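Local atomic coordinates of Hia (Haemophilus influenzae, PDB entry 1S7M), a protein that probably mediates attachment of the bacterium to host cells as a homotrimeric outer-membrane autotransporter, this chain being the HiaBD1 fragment. Residues A[51-56]-A[107-112]; A[61-66]-A[71-76]. All blocks are in the same frame, centred on the assembly; numbering follows the deposited sequence.

Contact 1 of 2, residues A[51-56]-A[107-112]; sequences VVSGLK and VGDLRG
Ser53 and Asp109 meet through a short hydrogen bond, Ser53 OG to Asp109 OD2 at 2.7 Å. The hydroxyl comes in on the syn side of the carboxylate, tilted 32° out of its plane. Ser53 OG stands between the backbone N and the carbonyl carbon (chi1 67°). From there Ser53 OG also accepts from Leu55 N at 3.2 Å. It thus ties its own loop together while it donates to the helix. Leu55 packs against the same carboxylate, its side chain running at about a right angle to that of Asp109. Leu55 CD1 is 3.5 Å from Asp109 OD2. This is the tight part of the contact. Val107 of the third subunit also packs on Leu55.

The Asp109 OD1 side is looser: two waters bridge it to the backbone of the loop. One water accepts from Ser53 N at 3.0 Å and donates to Asp109 OD1 at 2.9 Å. A second water donates to Leu55 O at 3.0 Å and to Asp109 OD1 at 2.8 Å. The buried carboxylate is therefore gripped at both oxygens. OD2 has a further donor in Thr106 N, at the start of helix 107-111. These donors and the helix start would be expected to favour the ionised form. On the helix, Arg111 forms a salt bridge with Asp101 of the second subunit. Two motifs meet here: an ST turn at Ser53, and an aspartate bonded back to the amide just before its helix, as in one half of a capping box.

Contact 2 of 2, residues A[61-66]-A[71-76]; sequences ANFDPL and DNLTKQ
Phe63 and Gln76 are brought together by their torsions. Phe63 has CG anti to the backbone N (chi1 177°), which sends the ring toward helix 70-77. Gln76 extends likewise, then bends at chi2 (69°). The bend lays its amide flat over the CG end of the Phe63 ring, with Gln76 CG above the same face. The ring and amide planes are only 7° apart. Gln76 CG makes a CH-pi contact, 3.8 Å from the centroid of the Phe63 ring, and Gln76 NE2 lies 3.4 Å from Phe63 CB. The rotation of the amide is fixed by Gly59 N, which donates to OE1, and by Asp60 O, which accepts from NE2.

Asn72 OD1 sits at the ring edge, near its plane, 3.4 Å from Phe63 CE1. That oxygen also accepts from Asn86 ND2. Leu73 approaches the ring obliquely, with its CD1 at 3.6 Å from Phe63 CE2. Leu73 CD1 also lies 4.0 Å from Pro65 CB, at the surface. Within the loop, Asp64 OD2 accepts from Leu66 N at 2.8 Å in an Asx turn. Across the contact, a CH-pi contact and a stacked amide fold this surface loop back onto the helix that follows it.

In the fold
The two contacts lie in one subunit, with centres about 17 Å apart. Contact 1 is buried, its centre about 7 Å from that of the chain, and borders both other subunits. Contact 2 is on the surface, its centre about 19 Å from that of the chain. In sequence, contact 2 falls between the two segments of contact 1. They touch directly where Lys56 CE packs 3.9 Å from Asn62 O. Asn86 links them as well, since its backbone pairs with Lys56 and its side chain reaches contact 2. Both segments of contact 2 and residues 51-56 belong to the HiaBD2_N (GIN) region of the adhesin, which thus runs from the trimer interface out to a surface loop.

Contact 1 of 2, residues A[51-56]-A[107-112]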
loop_
_atom_site.group_PDB
_atom_site.type_symbol
_atom_site.label_atom_id
_atom_site.label_comp_id
_atom_site.label_asym_id
_atom_site.label_seq_id
_atom_site.Cartn_x
_atom_site.Cartn_y
_atom_site.Cartn_z
ATOM N N VAL A 51 0.522 12.671 11.596
ATOM C CA VAL A 51 -0.718 11.933 11.499
ATOM C C VAL A 51 -0.480 10.421 11.622
ATOM O O VAL A 51 0.538 9.903 11.155
ATOM C CB VAL A 51 -1.447 12.247 10.158
ATOM C CG1 VAL A 51 -0.641 11.722 8.993
ATOM C CG2 VAL A 51 -2.863 11.644 10.166
ATOM N N VAL A 52 -1.393 9.742 12.316
ATOM C CA VAL A 52 -1.350 8.291 12.451
ATOM C C VAL A 52 -2.735 7.737 12.064
ATOM O O VAL A 52 -3.735 8.451 12.089
ATOM C CB VAL A 52 -0.996 7.815 13.907
ATOM C CG1 VAL A 52 0.283 8.500 14.395
ATOM C CG2 VAL A 52 -2.162 8.047 14.838
ATOM N N SER A 53 -2.795 6.466 11.698
ATOM C CA SER A 53 -4.066 5.882 11.312
ATOM C C SER A 53 -4.632 5.009 12.430
ATOM O O SER A 53 -5.824 4.715 12.446
ATOM C CB SER A 53 -3.895 5.030 10.053
ATOM O OG SER A 53 -3.091 3.886 10.308
ATOM N N GLY A 54 -3.774 4.604 13.360
ATOM C CA GLY A 54 -4.229 3.726 14.417
ATOM C C GLY A 54 -3.856 2.284 14.068
ATOM O O GLY A 54 -4.152 1.358 14.838
ATOM N N LEU A 55 -3.220 2.071 12.909
ATOM C CA LEU A 55 -2.816 0.706 12.527
ATOM C C LEU A 55 -1.574 0.286 13.304
ATOM O O LEU A 55 -0.666 1.082 13.499
ATOM C CB LEU A 55 -2.504 0.603 11.021
ATOM C CG LEU A 55 -3.696 0.814 10.058
ATOM C CD1 LEU A 55 -3.187 0.926 8.600
ATOM C CD2 LEU A 55 -4.701 -0.354 10.212
ATOM N N LYS A 56 -1.532 -0.972 13.719
ATOM C CA LYS A 56 -0.372 -1.504 14.437
ATOM C C LYS A 56 0.330 -2.502 13.507
ATOM O O LYS A 56 -0.212 -2.886 12.481
ATOM C CB LYS A 56 -0.796 -2.283 15.692
ATOM C CG LYS A 56 -1.524 -1.502 16.777
ATOM C CD LYS A 56 -1.964 -2.484 17.883
ATOM C CE LYS A 56 -2.783 -1.830 18.999
ATOM N NZ LYS A 56 -4.110 -1.306 18.530
ATOM N N VAL A 107 2.655 6.884 5.706
ATOM C CA VAL A 107 3.842 6.297 5.114
ATOM C C VAL A 107 4.297 5.121 5.993
ATOM O O VAL A 107 4.743 4.082 5.512
ATOM C CB VAL A 107 4.975 7.354 5.021
ATOM C CG1 VAL A 107 6.293 6.680 4.566
ATOM C CG2 VAL A 107 4.562 8.460 4.038
ATOM N N GLY A 108 4.194 5.293 7.298
ATOM C CA GLY A 108 4.590 4.222 8.196
ATOM C C GLY A 108 3.790 2.946 7.992
ATOM O O GLY A 108 4.326 1.861 8.176
ATOM N N ASP A 109 2.503 3.085 7.646
ATOM C CA ASP A 109 1.615 1.942 7.377
ATOM C C ASP A 109 2.148 1.254 6.121
ATOM O O ASP A 109 2.264 0.029 6.073
ATOM C CB ASP A 109 0.163 2.427 7.152
ATOM C CG ASP A 109 -0.418 3.186 8.367
ATOM O OD1 ASP A 109 0.094 3.004 9.491
ATOM O OD2 ASP A 109 -1.407 3.945 8.203
ATOM N N LEU A 110 2.483 2.054 5.101
ATOM C CA LEU A 110 3.030 1.518 3.864
ATOM C C LEU A 110 4.323 0.750 4.074
ATOM O O LEU A 110 4.581 -0.241 3.383
ATOM C CB LEU A 110 3.320 2.643 2.852
ATOM C CG LEU A 110 2.175 3.497 2.326
ATOM C CD1 LEU A 110 2.571 4.040 0.940
ATOM C CD2 LEU A 110 0.894 2.675 2.221
ATOM N N ARG A 111 5.149 1.230 5.001
ATOM C CA ARG A 111 6.431 0.610 5.277
ATOM C C ARG A 111 6.272 -0.800 5.827
ATOM O O ARG A 111 7.153 -1.648 5.663
ATOM C CB ARG A 111 7.259 1.509 6.216
ATOM C CG ARG A 111 7.939 2.688 5.467
ATOM C CD ARG A 111 8.650 3.674 6.396
ATOM N NE ARG A 111 9.301 4.719 5.612
ATOM C CZ ARG A 111 9.430 5.985 6.001
ATOM N NH1 ARG A 111 8.970 6.379 7.179
ATOM N NH2 ARG A 111 9.966 6.882 5.181
ATOM N N GLY A 112 5.130 -1.069 6.449
ATOM C CA GLY A 112 4.908 -2.406 6.951
ATOM C C GLY A 112 4.144 -3.320 5.995
ATOM O O GLY A 112 3.886 -4.466 6.333
HETATM O O HOH W 1 -0.136 5.146 11.454
HETATM O O HOH W 2 1.256 1.140 11.251
#

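Contact 2 of 2, residues A[61-66]-A[71-76]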
loop_
_atom_site.group_PDB
_atom_site.type_symbol
_atom_site.label_atom_id
_atom_site.label_comp_id
_atom_site.label_asym_id
_atom_site.label_seq_id
_atom_site.Cartn_x
_atom_site.Cartn_y
_atom_site.Cartn_z
ATOM N N ALA A 61 2.939 -4.402 21.048
ATOM C CA ALA A 61 2.361 -4.560 22.380
ATOM C C ALA A 61 0.973 -3.933 22.370
ATOM O O ALA A 61 0.595 -3.244 21.420
ATOM C CB ALA A 61 3.235 -3.863 23.405
ATOM N N ASN A 62 0.208 -4.180 23.417
ATOM C CA ASN A 62 -1.130 -3.620 23.518
ATOM C C ASN A 62 -2.110 -4.319 22.601
ATOM O O ASN A 62 -3.190 -3.801 22.316
ATOM C CB ASN A 62 -1.103 -2.122 23.214
ATOM C CG ASN A 62 -0.071 -1.379 24.049
ATOM O OD1 ASN A 62 -0.183 -1.296 25.286
ATOM N ND2 ASN A 62 0.951 -0.842 23.381
ATOM N N PHE A 63 -1.728 -5.494 22.123
ATOM C CA PHE A 63 -2.620 -6.273 21.282
ATOM C C PHE A 63 -3.391 -7.088 22.297
ATOM O O PHE A 63 -2.802 -7.712 23.181
ATOM C CB PHE A 63 -1.841 -7.219 20.358
ATOM C CG PHE A 63 -2.721 -8.112 19.503
ATOM C CD1 PHE A 63 -3.161 -7.693 18.248
ATOM C CD2 PHE A 63 -3.092 -9.378 19.950
ATOM C CE1 PHE A 63 -3.954 -8.527 17.445
ATOM C CE2 PHE A 63 -3.881 -10.214 19.161
ATOM C CZ PHE A 63 -4.313 -9.790 17.902
ATOM N N ASP A 64 -4.705 -7.084 22.183
ATOM C CA ASP A 64 -5.495 -7.846 23.109
ATOM C C ASP A 64 -5.896 -9.140 22.444
ATOM O O ASP A 64 -6.699 -9.148 21.533
ATOM C CB ASP A 64 -6.734 -7.049 23.534
ATOM C CG ASP A 64 -7.646 -7.837 24.464
ATOM O OD1 ASP A 64 -8.647 -7.268 24.947
ATOM O OD2 ASP A 64 -7.369 -9.035 24.700
ATOM N N PRO A 65 -5.340 -10.267 22.909
ATOM C CA PRO A 65 -5.637 -11.596 22.358
ATOM C C PRO A 65 -7.089 -12.053 22.470
ATOM O O PRO A 65 -7.526 -12.887 21.689
ATOM C CB PRO A 65 -4.715 -12.523 23.156
ATOM C CG PRO A 65 -3.578 -11.646 23.536
ATOM C CD PRO A 65 -4.272 -10.348 23.919
ATOM N N LEU A 66 -7.838 -11.507 23.424
ATOM C CA LEU A 66 -9.217 -11.960 23.631
ATOM C C LEU A 66 -10.306 -11.407 22.726
ATOM O O LEU A 66 -11.426 -11.909 22.726
ATOM C CB LEU A 66 -9.602 -11.765 25.107
ATOM C CG LEU A 66 -8.847 -12.765 25.994
ATOM C CD1 LEU A 66 -8.892 -12.375 27.488
ATOM C CD2 LEU A 66 -9.472 -14.134 25.759
ATOM N N ASP A 71 -6.919 -16.247 13.069
ATOM C CA ASP A 71 -5.946 -15.808 12.083
ATOM C C ASP A 71 -5.144 -14.589 12.549
ATOM O O ASP A 71 -3.908 -14.559 12.426
ATOM C CB ASP A 71 -6.630 -15.480 10.759
ATOM C CG ASP A 71 -5.618 -15.146 9.665
ATOM O OD1 ASP A 71 -5.322 -13.952 9.445
ATOM O OD2 ASP A 71 -5.091 -16.097 9.056
ATOM N N ASN A 72 -5.827 -13.585 13.094
ATOM C CA ASN A 72 -5.113 -12.384 13.524
ATOM C C ASN A 72 -4.158 -12.688 14.661
ATOM O O ASN A 72 -3.032 -12.194 14.680
ATOM C CB ASN A 72 -6.080 -11.264 13.943
ATOM C CG ASN A 72 -5.552 -9.876 13.593
ATOM O OD1 ASN A 72 -5.452 -8.979 14.445
ATOM N ND2 ASN A 72 -5.200 -9.692 12.311
ATOM N N LEU A 73 -4.592 -13.508 15.613
ATOM C CA LEU A 73 -3.737 -13.856 16.758
ATOM C C LEU A 73 -2.501 -14.683 16.347
ATOM O O LEU A 73 -1.405 -14.469 16.859
ATOM C CB LEU A 73 -4.553 -14.625 17.819
ATOM C CG LEU A 73 -3.807 -14.992 19.112
ATOM C CD1 LEU A 73 -3.184 -13.748 19.721
ATOM C CD2 LEU A 73 -4.786 -15.638 20.127
ATOM N N THR A 74 -2.697 -15.630 15.433
ATOM C CA THR A 74 -1.619 -16.483 14.954
ATOM C C THR A 74 -0.510 -15.607 14.364
ATOM O O THR A 74 0.677 -15.771 14.679
ATOM C CB THR A 74 -2.121 -17.424 13.845
ATOM O OG1 THR A 74 -3.105 -18.308 14.381
ATOM C CG2 THR A 74 -0.992 -18.256 13.277
ATOM N N LYS A 75 -0.921 -14.667 13.516
ATOM C CA LYS A 75 0.023 -13.779 12.870
ATOM C C LYS A 75 0.679 -12.899 13.920
ATOM O O LYS A 75 1.887 -12.637 13.846
ATOM C CB LYS A 75 -0.693 -12.959 11.779
ATOM C CG LYS A 75 -1.052 -13.817 10.548
ATOM C CD LYS A 75 -1.991 -13.124 9.570
ATOM C CE LYS A 75 -2.173 -14.007 8.333
ATOM N NZ LYS A 75 -3.315 -13.568 7.478
ATOM N N GLN A 76 -0.110 -12.455 14.900
ATOM C CA GLN A 76 0.412 -11.604 15.970
ATOM C C GLN A 76 1.592 -12.285 16.669
ATOM O O GLN A 76 2.594 -11.645 16.949
ATOM C CB GLN A 76 -0.672 -11.306 17.027
ATOM C CG GLN A 76 -0.128 -10.674 18.323
ATOM C CD GLN A 76 0.395 -9.250 18.159
ATOM O OE1 GLN A 76 0.275 -8.639 17.099
ATOM N NE2 GLN A 76 0.976 -8.715 19.217
#